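Local coordinates for GDSL-like protein (Collinsella aerofaciens ATCC 25986, PDB 7BXD) that is probably an acyl-hydrolase of the GDSL-like, SGNH-hydrolase family, probably cleaving ester bonds in acylated substrates, at residues D36-G41 and V102-V107. Numbering follows the deposited sequence.
Sequences DSTTWG and VVFGGV
The chi1 of F104 (-180°) swings CG away from its backbone N, which brings the ring to the hydroxyls of T38 and T39. T38 turns OG1 between its own N and carbonyl carbon (chi1 61°), and this hydroxyl sits over one ring face, with OG1 3.5 Å from F104 CE2. T39 OG1 approaches the same ring obliquely, 3.6 Å from F104 CD2. D36 caps the short helix that follows. Its OD1 takes T38 OG1 on the syn lone pair at 2.7 Å and T38 N on the anti side. That double grip helps fix the carboxylate and leaves OD2 facing G105 and V107 CG1.

Waters make the polar links between the segments. One accepts from D36 N and T39 OG1 and donates to F104 O, with the water oxygen 2.7 Å from it. Two more donate to D36 OD2; one accepts from G106 N, the other from V107 N, at the start of helix 107-111. Replacing D36 by alanine is likely to leave T38 N and OG1 without the carboxylate that caps them, and the two waters without this acceptor.

D36 and S37 belong to the GDS sequence that gives the family its name. The contact joins the segments at the ends of adjacent parallel strands 30-35 and 100-104, the latter the middle strand of the sheet. W54 and N69 hold the carbonyls of T38 and T39, respectively, while F104 also packs on M150 of strand 146-150.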
ATOM      1  N   ASP A  36      -2.161   4.654   1.079  1.00 13.42           N
ATOM      2  CA  ASP A  36      -2.618   5.250   2.347  1.00 13.06           C
ATOM      3  C   ASP A  36      -1.583   6.288   2.807  1.00 12.89           C
ATOM      4  O   ASP A  36      -0.949   6.944   1.958  1.00 13.58           O
ATOM      5  CB  ASP A  36      -2.977   4.136   3.343  1.00 14.01           C
ATOM      6  CG  ASP A  36      -1.796   3.232   3.700  1.00 14.00           C
ATOM      7  OD1 ASP A  36      -0.621   3.673   3.568  1.00 14.07           O
ATOM      8  OD2 ASP A  36      -2.049   2.074   4.094  1.00 14.61           O
ATOM      9  N   SER A  37      -1.425   6.460   4.117  1.00 13.08           N
ATOM     10  CA  SER A  37      -0.417   7.391   4.633  1.00 13.91           C
ATOM     11  C   SER A  37       0.976   7.082   4.103  1.00 13.61           C
ATOM     12  O   SER A  37       1.818   7.995   3.994  1.00 14.09           O
ATOM     13  CB  SER A  37      -0.330   7.331   6.159  1.00 15.79           C
ATOM     14  OG  SER A  37      -1.598   7.367   6.780  1.00 17.98           O
ATOM     15  N   THR A  38       1.274   5.794   3.879  1.00 13.37           N
ATOM     16  CA  THR A  38       2.602   5.366   3.444  1.00 13.57           C
ATOM     17  C   THR A  38       2.840   5.580   1.964  1.00 13.72           C
ATOM     18  O   THR A  38       3.943   5.305   1.480  1.00 14.64           O
ATOM     19  CB  THR A  38       2.871   3.902   3.862  1.00 13.89           C
ATOM     20  OG1 THR A  38       1.931   2.989   3.261  1.00 14.62           O
ATOM     21  CG2 THR A  38       2.839   3.758   5.385  1.00 15.67           C
ATOM     22  N   THR A  39       1.827   6.075   1.238  1.00 13.56           N
ATOM     23  CA  THR A  39       2.016   6.668  -0.080  1.00 13.55           C
ATOM     24  C   THR A  39       1.897   8.187  -0.029  1.00 13.73           C
ATOM     25  O   THR A  39       2.704   8.888  -0.656  1.00 14.30           O
ATOM     26  CB  THR A  39       1.014   6.074  -1.102  1.00 13.67           C
ATOM     27  OG1 THR A  39       1.318   4.684  -1.288  1.00 14.56           O
ATOM     28  CG2 THR A  39       1.130   6.751  -2.443  1.00 14.98           C
ATOM     29  N   TRP A  40       0.922   8.740   0.717  1.00 13.77           N
ATOM     30  CA  TRP A  40       0.801  10.197   0.816  1.00 14.09           C
ATOM     31  C   TRP A  40       2.124  10.829   1.232  1.00 14.00           C
ATOM     32  O   TRP A  40       2.494  11.905   0.730  1.00 14.76           O
ATOM     33  CB  TRP A  40      -0.281  10.564   1.830  1.00 14.96           C
ATOM     34  CG  TRP A  40      -0.541  12.056   1.862  1.00 14.93           C
ATOM     35  CD1 TRP A  40      -1.313  12.764   0.987  1.00 16.30           C
ATOM     36  CD2 TRP A  40      -0.011  13.016   2.804  1.00 14.58           C
ATOM     37  NE1 TRP A  40      -1.296  14.102   1.317  1.00 16.86           N
ATOM     38  CE2 TRP A  40      -0.504  14.286   2.428  1.00 15.83           C
ATOM     39  CE3 TRP A  40       0.813  12.912   3.926  1.00 14.95           C
ATOM     40  CZ2 TRP A  40      -0.173  15.451   3.126  1.00 16.10           C
ATOM     41  CZ3 TRP A  40       1.128  14.062   4.643  1.00 15.90           C
ATOM     42  CH2 TRP A  40       0.649  15.323   4.221  1.00 16.04           C
ATOM     43  N   GLY A  41       2.842  10.179   2.161  1.00 14.14           N
ATOM     44  CA  GLY A  41       4.108  10.689   2.670  1.00 14.82           C
ATOM     45  C   GLY A  41       4.086  11.175   4.102  1.00 14.50           C
ATOM     46  O   GLY A  41       4.836  12.089   4.439  1.00 14.99           O
ATOM     47  N   VAL A 102       0.024   0.944  -9.077  1.00 13.58           N
ATOM     48  CA  VAL A 102       0.707   0.345  -7.924  1.00 13.70           C
ATOM     49  C   VAL A 102      -0.204   0.559  -6.725  1.00 12.94           C
ATOM     50  O   VAL A 102      -0.442   1.709  -6.325  1.00 14.36           O
ATOM     51  CB  VAL A 102       2.086   0.987  -7.691  1.00 14.57           C
ATOM     52  CG1 VAL A 102       2.735   0.401  -6.448  1.00 15.75           C
ATOM     53  CG2 VAL A 102       2.992   0.785  -8.917  1.00 15.89           C
ATOM     54  N   VAL A 103      -0.754  -0.535  -6.166  1.00 12.51           N
ATOM     55  CA  VAL A 103      -1.715  -0.448  -5.059  1.00 12.98           C
ATOM     56  C   VAL A 103      -1.008  -0.936  -3.805  1.00 13.09           C
ATOM     57  O   VAL A 103      -0.554  -2.088  -3.757  1.00 13.32           O
ATOM     58  CB  VAL A 103      -2.983  -1.276  -5.339  1.00 13.64           C
ATOM     59  CG1 VAL A 103      -3.954  -1.121  -4.175  1.00 15.05           C
ATOM     60  CG2 VAL A 103      -3.627  -0.864  -6.676  1.00 15.35           C
ATOM     61  N   PHE A 104      -0.921  -0.069  -2.790  1.00 12.70           N
ATOM     62  CA  PHE A 104      -0.122  -0.315  -1.592  1.00 12.72           C
ATOM     63  C   PHE A 104      -0.976   0.067  -0.389  1.00 12.60           C
ATOM     64  O   PHE A 104      -1.160   1.252  -0.115  1.00 13.16           O
ATOM     65  CB  PHE A 104       1.119   0.575  -1.720  1.00 13.48           C
ATOM     66  CG  PHE A 104       2.126   0.500  -0.582  1.00 13.09           C
ATOM     67  CD1 PHE A 104       2.337  -0.654   0.177  1.00 13.13           C
ATOM     68  CD2 PHE A 104       2.926   1.625  -0.333  1.00 13.25           C
ATOM     69  CE1 PHE A 104       3.318  -0.687   1.159  1.00 13.96           C
ATOM     70  CE2 PHE A 104       3.903   1.597   0.660  1.00 13.95           C
ATOM     71  CZ  PHE A 104       4.093   0.435   1.410  1.00 14.33           C
ATOM     72  N   GLY A 105      -1.565  -0.915   0.282  1.00 13.04           N
ATOM     73  CA  GLY A 105      -2.446  -0.629   1.403  1.00 13.31           C
ATOM     74  C   GLY A 105      -2.671  -1.870   2.231  1.00 12.93           C
ATOM     75  O   GLY A 105      -2.157  -2.949   1.921  1.00 13.37           O
ATOM     76  N   GLY A 106      -3.465  -1.698   3.300  1.00 13.18           N
ATOM     77  CA  GLY A 106      -3.899  -2.796   4.136  1.00 13.57           C
ATOM     78  C   GLY A 106      -3.502  -2.671   5.592  1.00 13.45           C
ATOM     79  O   GLY A 106      -4.117  -3.334   6.438  1.00 14.51           O
ATOM     80  N   VAL A 107      -2.528  -1.820   5.936  1.00 13.58           N
ATOM     81  CA  VAL A 107      -2.170  -1.737   7.348  1.00 14.24           C
ATOM     82  C   VAL A 107      -3.337  -1.169   8.143  1.00 13.78           C
ATOM     83  O   VAL A 107      -3.518  -1.520   9.321  1.00 14.93           O
ATOM     84  CB  VAL A 107      -0.836  -0.989   7.599  1.00 14.23           C
ATOM     85  CG1 VAL A 107      -0.993   0.528   7.391  1.00 15.37           C
ATOM     86  CG2 VAL A 107      -0.286  -1.298   8.986  1.00 16.07           C
TER
HETATM   87  O   HOH W   1       0.403   3.243   0.802  1.00 13.92           O
HETATM   88  O   HOH W   2      -4.358   0.754   4.600  1.00 14.28           O
HETATM   89  O   HOH W   3      -0.690  -0.311   4.151  1.00 14.59           O
HETATM   90  O   HOH W   4       1.075   3.319  -3.962  1.00 18.79           O